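Emp47p (form2) (Saccharomyces cerevisiae, PDB 2A6Z) acts as a calcium-independent, lectin-type cargo receptor involved in glycoprotein secretion and is required for export of Emp46p from the endoplasmic reticulum. Local coordinates at residues A[5-10]-A[215-220]; A[58-63]-A[188-193]; A[83-88]-A[103-108]. All coordinates share one frame; numbering follows the deposited sequence.

Interaction 1: A[5-10]-A[215-220]; sequences SKLSSD and KMQFFN
Leu7 and Phe219 form a single beta bridge that ties the N-terminal tail to the last strand of the legume-like lectin beta-sandwich, strand 210-220. Two backbone hydrogen bonds flank the bridge. Ser8 N donates to Phe218 O at 2.8 Å, almost straight at 174°, while Asn220 N reaches Lys6 O at 2.9 Å with a more bent N-H angle of 145°. Lys6 O is approached a second time, by Phe219 CA at 3.3 Å in a CA-H...O contact, so the same carbonyl serves two neighbouring residues of the strand.

The apolar part is carried by Leu7 and the Phe219 ring. The leucine CB is directed away from the strand overall, but with CG anti to the backbone N (chi1 -175°) the branch folds back and brings CD1 over one face of the ring, 4.0 Å from its centroid and displaced toward the rim. This is a CH-pi contact, and CD1 has further neighbours: it meets Phe218 O at 3.5 Å and lies against the side chain of Gln217. On the other side of the strand, the Phe218 ring receives Ser8 CB obliquely at its CD2 atom and continues into the core, where it meets Phe57 and Phe63.

The side chain of Lys6 contributes its aliphatic portion. Its CB and CD pass beside the carbonyl oxygen of Asn220, and the chain, bent at chi3, carries the ammonium group onward to Gly1 O and to a salt bridge with the C-terminal carboxylate of Val222. Both chain ends are thereby gathered at this corner of the domain. The side chain of Lys6 comes nearest to the strand at CB, 3.4 Å from Asn220 O.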
# COMPACT_ATOMS: atom_id res chain seq x y z
N SER A 5 2.36 -22.27 5.57
CA SER A 5 1.56 -22.74 6.72
C SER A 5 1.02 -21.58 7.56
O SER A 5 0.14 -21.78 8.40
CB SER A 5 2.42 -23.74 7.49
OG SER A 5 3.45 -23.01 8.17
N LYS A 6 1.58 -20.39 7.38
CA LYS A 6 1.16 -19.22 8.15
C LYS A 6 0.30 -18.23 7.37
O LYS A 6 -0.12 -17.18 7.84
CB LYS A 6 2.42 -18.49 8.69
CG LYS A 6 3.23 -19.36 9.67
CD LYS A 6 4.34 -18.62 10.36
CE LYS A 6 5.54 -18.30 9.49
NZ LYS A 6 6.53 -17.40 10.19
N LEU A 7 0.02 -18.58 6.11
CA LEU A 7 -0.77 -17.73 5.25
C LEU A 7 -2.18 -17.61 5.77
O LEU A 7 -2.78 -18.61 6.20
CB LEU A 7 -0.78 -18.36 3.86
CG LEU A 7 -1.47 -17.57 2.73
CD1 LEU A 7 -0.68 -16.35 2.33
CD2 LEU A 7 -1.68 -18.47 1.50
N SER A 8 -2.70 -16.39 5.74
CA SER A 8 -4.08 -16.13 6.10
C SER A 8 -4.88 -15.87 4.85
O SER A 8 -4.82 -14.75 4.31
CB SER A 8 -4.17 -14.89 7.01
OG SER A 8 -5.56 -14.56 7.12
N SER A 9 -5.62 -16.87 4.40
CA SER A 9 -6.38 -16.71 3.17
C SER A 9 -7.37 -15.59 3.29
O SER A 9 -7.62 -14.91 2.28
CB SER A 9 -7.06 -18.07 2.97
OG SER A 9 -7.98 -17.92 1.94
N ASP A 10 -7.96 -15.41 4.46
CA ASP A 10 -9.00 -14.42 4.62
C ASP A 10 -8.54 -13.02 4.31
O ASP A 10 -9.36 -12.15 3.90
CB ASP A 10 -9.54 -14.42 6.07
CG ASP A 10 -10.30 -15.73 6.35
OD1 ASP A 10 -10.70 -16.46 5.43
OD2 ASP A 10 -10.47 -15.95 7.54
N LYS A 215 -0.81 -9.40 -6.67
CA LYS A 215 -0.95 -10.38 -5.59
C LYS A 215 -0.78 -9.65 -4.29
O LYS A 215 0.02 -8.66 -4.23
CB LYS A 215 0.16 -11.44 -5.74
CG LYS A 215 0.13 -12.60 -4.76
CD LYS A 215 1.14 -13.66 -5.09
CE LYS A 215 2.58 -13.28 -4.92
NZ LYS A 215 3.42 -14.51 -5.02
N MET A 216 -1.40 -10.15 -3.23
CA MET A 216 -1.08 -9.70 -1.88
C MET A 216 -1.21 -10.93 -0.99
O MET A 216 -2.17 -11.68 -1.10
CB MET A 216 -2.03 -8.57 -1.43
CG MET A 216 -1.78 -7.96 -0.05
SD MET A 216 -2.84 -8.94 1.07
CE MET A 216 -2.38 -8.23 2.65
N GLN A 217 -0.24 -11.12 -0.11
CA GLN A 217 -0.30 -12.22 0.81
C GLN A 217 -0.16 -11.69 2.22
O GLN A 217 0.71 -10.86 2.53
CB GLN A 217 0.78 -13.26 0.52
CG GLN A 217 0.34 -13.92 -0.80
CD GLN A 217 1.18 -15.15 -1.08
OE1 GLN A 217 0.63 -16.26 -1.18
NE2 GLN A 217 2.49 -14.96 -1.19
N PHE A 218 -1.02 -12.17 3.10
CA PHE A 218 -1.02 -11.84 4.51
C PHE A 218 -0.64 -13.09 5.29
O PHE A 218 -1.23 -14.15 5.02
CB PHE A 218 -2.43 -11.34 4.90
CG PHE A 218 -2.44 -10.68 6.27
CD1 PHE A 218 -2.34 -9.30 6.37
CD2 PHE A 218 -2.52 -11.40 7.43
CE1 PHE A 218 -2.34 -8.65 7.59
CE2 PHE A 218 -2.55 -10.75 8.68
CZ PHE A 218 -2.45 -9.37 8.75
N PHE A 219 0.28 -12.97 6.22
CA PHE A 219 0.67 -14.08 7.10
C PHE A 219 0.52 -13.69 8.54
O PHE A 219 0.81 -12.56 8.95
CB PHE A 219 2.14 -14.51 6.85
CG PHE A 219 2.47 -14.83 5.41
CD1 PHE A 219 2.55 -16.14 4.98
CD2 PHE A 219 2.73 -13.83 4.48
CE1 PHE A 219 2.84 -16.49 3.66
CE2 PHE A 219 3.01 -14.16 3.17
CZ PHE A 219 3.08 -15.48 2.70
N ASN A 220 0.17 -14.68 9.35
CA ASN A 220 0.46 -14.54 10.77
C ASN A 220 1.97 -14.70 10.98
O ASN A 220 2.65 -15.51 10.32
CB ASN A 220 -0.43 -15.56 11.46
CG ASN A 220 -1.88 -15.15 11.32
OD1 ASN A 220 -2.33 -14.02 11.59
ND2 ASN A 220 -2.78 -16.01 10.85

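Interaction 2: A[58-63]-A[188-193]; sequences DLKDSF and FPSGSY
Leu59 rests its side chain against both Phe188 and Tyr193 where two connections of the beta-sandwich meet, one leading from strand 48-58 to strand 63-72 in the opposite sheet, the other leading into strand 192-200. The leucine branch runs at about a right angle to the Phe188 side chain, with CD2 3.6 Å from Phe188 CB. Against Tyr193 it slants: Leu59 CB lies 3.7 Å from Tyr193 CD1, and CD2 also reaches the CE1 corner of that ring. The ring is fixed by its hydroxyl, which donates to Pro189 O at 2.7 Å, in the carbonyl plane and on a lone pair; Tyr193 further stacks on Phe86.

Alongside these apolar contacts, the backbones pair briefly, Asp58 facing Ser192 as an antiparallel non-hydrogen-bonded pair. Leu59 N donates to Gly191 O at 3.1 Å and 168°, next to a CA-H...O contact from Asp58 CA.

Polar groups close the outer side. The Lys60 side chain starts away from the partner segment, but a bend at chi2 (-72°) swings its amine back over Ser190, and its salt bridge to Asp58 OD2 is long. Ser190 OG thus works in both directions, accepting from Lys60 NZ at 2.9 Å and donating to Leu59 O at 2.8 Å.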
# COMPACT_ATOMS: atom_id res chain seq x y z
N ASP A 58 -8.32 -7.92 13.06
CA ASP A 58 -8.18 -7.64 14.46
C ASP A 58 -6.74 -7.85 14.88
O ASP A 58 -6.22 -8.98 14.97
CB ASP A 58 -9.08 -8.62 15.23
CG ASP A 58 -9.16 -8.36 16.70
OD1 ASP A 58 -9.56 -9.32 17.36
OD2 ASP A 58 -8.82 -7.24 17.15
N LEU A 59 -6.01 -6.75 15.18
CA LEU A 59 -4.58 -6.83 15.47
C LEU A 59 -4.37 -7.31 16.91
O LEU A 59 -4.61 -6.57 17.88
CB LEU A 59 -3.93 -5.48 15.23
CG LEU A 59 -2.43 -5.45 15.64
CD1 LEU A 59 -1.59 -6.39 14.78
CD2 LEU A 59 -1.90 -4.02 15.58
N LYS A 60 -3.83 -8.51 17.06
CA LYS A 60 -3.52 -9.10 18.36
C LYS A 60 -2.10 -9.67 18.43
O LYS A 60 -1.61 -9.91 19.55
CB LYS A 60 -4.51 -10.23 18.68
CG LYS A 60 -5.97 -9.76 18.76
CD LYS A 60 -6.19 -8.93 20.01
CE LYS A 60 -7.66 -8.60 20.17
NZ LYS A 60 -7.85 -7.34 20.91
N ASP A 61 -1.48 -9.92 17.29
CA ASP A 61 -0.22 -10.65 17.24
C ASP A 61 0.53 -10.25 15.94
O ASP A 61 -0.03 -9.55 15.10
CB ASP A 61 -0.47 -12.17 17.22
CG ASP A 61 -1.06 -12.77 18.48
OD1 ASP A 61 -2.27 -13.08 18.58
OD2 ASP A 61 -0.23 -12.89 19.41
N SER A 62 1.75 -10.71 15.86
CA SER A 62 2.63 -10.35 14.73
C SER A 62 2.02 -10.73 13.41
O SER A 62 1.25 -11.70 13.27
CB SER A 62 3.95 -11.08 14.92
OG SER A 62 4.50 -10.71 16.17
N PHE A 63 2.43 -9.98 12.35
CA PHE A 63 1.89 -10.28 11.02
C PHE A 63 2.88 -9.78 9.96
O PHE A 63 3.76 -9.00 10.21
CB PHE A 63 0.50 -9.60 10.83
CG PHE A 63 0.53 -8.10 10.75
CD1 PHE A 63 0.63 -7.46 9.51
CD2 PHE A 63 0.48 -7.34 11.88
CE1 PHE A 63 0.70 -6.10 9.44
CE2 PHE A 63 0.54 -5.94 11.83
CZ PHE A 63 0.68 -5.32 10.60
N PHE A 188 1.63 -0.18 17.58
CA PHE A 188 0.26 -0.07 17.15
C PHE A 188 -0.69 -0.55 18.24
O PHE A 188 -0.48 -1.61 18.84
CB PHE A 188 -0.03 -0.95 15.93
CG PHE A 188 0.66 -0.48 14.65
CD1 PHE A 188 0.25 0.67 14.00
CD2 PHE A 188 1.68 -1.24 14.08
CE1 PHE A 188 0.85 1.06 12.80
CE2 PHE A 188 2.30 -0.84 12.90
CZ PHE A 188 1.88 0.31 12.25
N PRO A 189 -1.77 0.17 18.52
CA PRO A 189 -2.75 -0.32 19.49
C PRO A 189 -3.69 -1.31 18.83
O PRO A 189 -3.86 -1.41 17.61
CB PRO A 189 -3.51 0.95 19.90
CG PRO A 189 -3.47 1.76 18.60
CD PRO A 189 -2.12 1.51 18.00
N SER A 190 -4.37 -2.09 19.67
CA SER A 190 -5.27 -3.11 19.20
C SER A 190 -6.54 -2.50 18.62
O SER A 190 -6.92 -1.38 18.93
CB SER A 190 -5.60 -4.09 20.36
OG SER A 190 -6.16 -5.25 19.81
N GLY A 191 -7.18 -3.24 17.79
CA GLY A 191 -8.44 -2.83 17.18
C GLY A 191 -8.53 -3.40 15.78
O GLY A 191 -7.74 -4.24 15.35
N SER A 192 -9.56 -2.95 15.07
CA SER A 192 -9.82 -3.44 13.76
C SER A 192 -9.16 -2.57 12.69
O SER A 192 -9.50 -1.37 12.60
CB SER A 192 -11.36 -3.45 13.52
OG SER A 192 -11.63 -4.15 12.32
N TYR A 193 -8.25 -3.18 11.93
CA TYR A 193 -7.52 -2.46 10.92
C TYR A 193 -7.96 -2.79 9.52
O TYR A 193 -8.29 -3.95 9.18
CB TYR A 193 -5.99 -2.75 11.03
CG TYR A 193 -5.37 -2.09 12.21
CD1 TYR A 193 -5.49 -2.54 13.52
CD2 TYR A 193 -4.58 -0.93 11.99
CE1 TYR A 193 -4.88 -1.85 14.55
CE2 TYR A 193 -3.98 -0.28 13.01
CZ TYR A 193 -4.08 -0.72 14.32
OH TYR A 193 -3.49 -0.06 15.34

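Interaction 3: A[83-88]-A[103-108]; sequences SFWFVQ and VNYDGL
Asp106 and Gln88 meet at the end of strand 81-88, where the chain comes back to it. Their backbones are joined directly, Gln88 N donating to Asp106 O at 2.7 Å with an angle of 171°. With CG anti to its backbone N (chi1 -179°), Asp106 brings its carboxylate over to the end of Gln88, amide and carboxylate planes 44° apart. Although Gln88 NE2 is 3.2 Å from Asp106 OD2, the angle is too poor for a hydrogen bond. A water accepts from NE2 instead, at 2.6 Å, and bonds weakly to Asp106 OD1. A second water links the backbones, accepting from Asp106 N and donating to Gln88 O.

Leu108, the other residue with a large buried area, sits opposite Phe86 in an antiparallel hydrogen-bonded pair: Phe86 N donates to Leu108 O at 3.0 Å and Leu108 N to Phe86 O at 2.9 Å. Both side chains leave on the same face of the sheet, and Phe86 goes on to stack with Phe63 and Tyr193. The chain turns a corner at Gly107, whose backbone angles suit glycine and which leaves no room for a side chain beside Phe86 O and Val87 CA.

Before that corner, Tyr105 presents its ring face to the edge of Trp85 in a T-shaped pair, Trp85 CZ3 being 3.7 Å from Tyr105 CD2, while Val87 CG1 packs against Tyr105 CB. Trp85 NE1 is held by Thr198. Strands 81-88 and 108-113, joined by this long connection, thus lie side by side and antiparallel in one of the two sheets of the legume-like lectin beta-sandwich.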
# COMPACT_ATOMS: atom_id res chain seq x y z
N SER A 83 -0.30 4.20 -2.61
CA SER A 83 -0.25 4.11 -1.14
C SER A 83 -0.82 2.79 -0.67
O SER A 83 -1.87 2.31 -1.11
CB SER A 83 -1.10 5.21 -0.54
OG SER A 83 -0.47 6.48 -0.60
N PHE A 84 -0.10 2.20 0.29
CA PHE A 84 -0.47 0.94 0.95
C PHE A 84 -0.81 1.27 2.39
O PHE A 84 -0.04 1.95 3.06
CB PHE A 84 0.67 -0.08 0.88
CG PHE A 84 1.15 -0.34 -0.53
CD1 PHE A 84 0.63 -1.37 -1.28
CD2 PHE A 84 2.15 0.46 -1.11
CE1 PHE A 84 1.06 -1.61 -2.57
CE2 PHE A 84 2.56 0.26 -2.41
CZ PHE A 84 2.01 -0.80 -3.13
N TRP A 85 -1.97 0.79 2.85
CA TRP A 85 -2.54 1.28 4.09
C TRP A 85 -2.70 0.17 5.14
O TRP A 85 -3.04 -0.97 4.78
CB TRP A 85 -3.94 1.85 3.83
CG TRP A 85 -3.96 2.96 2.82
CD1 TRP A 85 -4.16 2.82 1.47
CD2 TRP A 85 -3.78 4.37 3.08
NE1 TRP A 85 -4.12 4.08 0.85
CE2 TRP A 85 -3.91 5.02 1.82
CE3 TRP A 85 -3.56 5.13 4.24
CZ2 TRP A 85 -3.80 6.42 1.69
CZ3 TRP A 85 -3.47 6.50 4.09
CH2 TRP A 85 -3.59 7.14 2.84
N PHE A 86 -2.53 0.55 6.38
CA PHE A 86 -2.83 -0.29 7.54
C PHE A 86 -3.39 0.67 8.61
O PHE A 86 -2.62 1.29 9.31
CB PHE A 86 -1.56 -1.03 7.97
CG PHE A 86 -1.77 -1.90 9.22
CD1 PHE A 86 -2.45 -3.11 9.08
CD2 PHE A 86 -1.30 -1.53 10.48
CE1 PHE A 86 -2.67 -3.95 10.17
CE2 PHE A 86 -1.50 -2.36 11.55
CZ PHE A 86 -2.17 -3.58 11.39
N VAL A 87 -4.72 0.80 8.63
CA VAL A 87 -5.31 1.93 9.36
C VAL A 87 -6.57 1.49 10.15
O VAL A 87 -7.36 0.67 9.67
CB VAL A 87 -5.69 3.11 8.42
CG1 VAL A 87 -4.44 3.63 7.69
CG2 VAL A 87 -6.74 2.74 7.40
N GLN A 88 -6.74 2.06 11.32
CA GLN A 88 -7.91 1.67 12.15
C GLN A 88 -9.15 2.37 11.67
O GLN A 88 -9.19 3.59 11.56
CB GLN A 88 -7.67 2.08 13.59
CG GLN A 88 -6.57 1.46 14.35
CD GLN A 88 -6.44 2.15 15.71
OE1 GLN A 88 -7.39 2.16 16.50
NE2 GLN A 88 -5.26 2.73 15.93
N VAL A 103 -7.06 10.95 4.30
CA VAL A 103 -6.09 11.97 4.75
C VAL A 103 -6.02 12.13 6.24
O VAL A 103 -5.02 12.62 6.78
CB VAL A 103 -6.42 13.32 4.04
CG1 VAL A 103 -7.67 13.98 4.62
CG2 VAL A 103 -5.25 14.31 4.12
N ASN A 104 -7.04 11.68 6.96
CA ASN A 104 -7.13 11.72 8.41
C ASN A 104 -7.08 10.32 8.97
O ASN A 104 -7.85 10.00 9.87
CB ASN A 104 -8.54 12.29 8.68
CG ASN A 104 -9.63 11.36 8.06
OD1 ASN A 104 -9.53 10.63 7.02
ND2 ASN A 104 -10.81 11.31 8.71
N TYR A 105 -6.18 9.50 8.43
CA TYR A 105 -6.09 8.07 8.88
C TYR A 105 -5.50 7.97 10.27
O TYR A 105 -4.81 8.87 10.74
CB TYR A 105 -5.26 7.31 7.84
CG TYR A 105 -3.83 7.74 7.79
CD1 TYR A 105 -2.80 7.06 8.47
CD2 TYR A 105 -3.46 8.85 6.99
CE1 TYR A 105 -1.48 7.46 8.41
CE2 TYR A 105 -2.14 9.27 6.92
CZ TYR A 105 -1.18 8.58 7.62
OH TYR A 105 0.16 8.97 7.57
N ASP A 106 -5.75 6.80 10.89
CA ASP A 106 -5.17 6.42 12.17
C ASP A 106 -4.38 5.15 11.99
O ASP A 106 -4.99 4.05 11.96
CB ASP A 106 -6.34 6.19 13.16
CG ASP A 106 -5.86 5.82 14.54
OD1 ASP A 106 -4.62 5.84 14.77
OD2 ASP A 106 -6.74 5.47 15.36
N GLY A 107 -3.10 5.22 11.75
CA GLY A 107 -2.30 4.07 11.46
C GLY A 107 -1.12 4.45 10.56
O GLY A 107 -0.48 5.49 10.75
N LEU A 108 -0.84 3.57 9.60
CA LEU A 108 0.32 3.61 8.74
C LEU A 108 -0.06 3.77 7.27
O LEU A 108 -0.93 3.04 6.74
CB LEU A 108 1.09 2.28 8.89
CG LEU A 108 2.31 2.07 7.98
CD1 LEU A 108 3.43 3.05 8.36
CD2 LEU A 108 2.76 0.62 8.08
O HOH W 1 -7.97 5.32 9.80
O HOH W 2 -2.90 2.83 14.73

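The three contacts are nested along the chain: interaction 3 lies within the loop closed by interaction 2, which in turn lies within that closed by interaction 1. Interactions 2 and 3, with centres about 13 Å apart, share the sheet in which strands 192-200 and 81-88 are neighbours, and touch through Tyr193 with Gln88 and through Phe63 with Phe86. Interaction 1, its centre about 15 Å from interaction 2 and about 20 Å from interaction 3, fixes the N-terminal tail to strand 210-220 of the other sheet, into whose neighbouring strand 63-72 the 58-63 connection runs. Phe218 packs on Phe63, and an aromatic core therefore runs between the two sheets of the lectin domain.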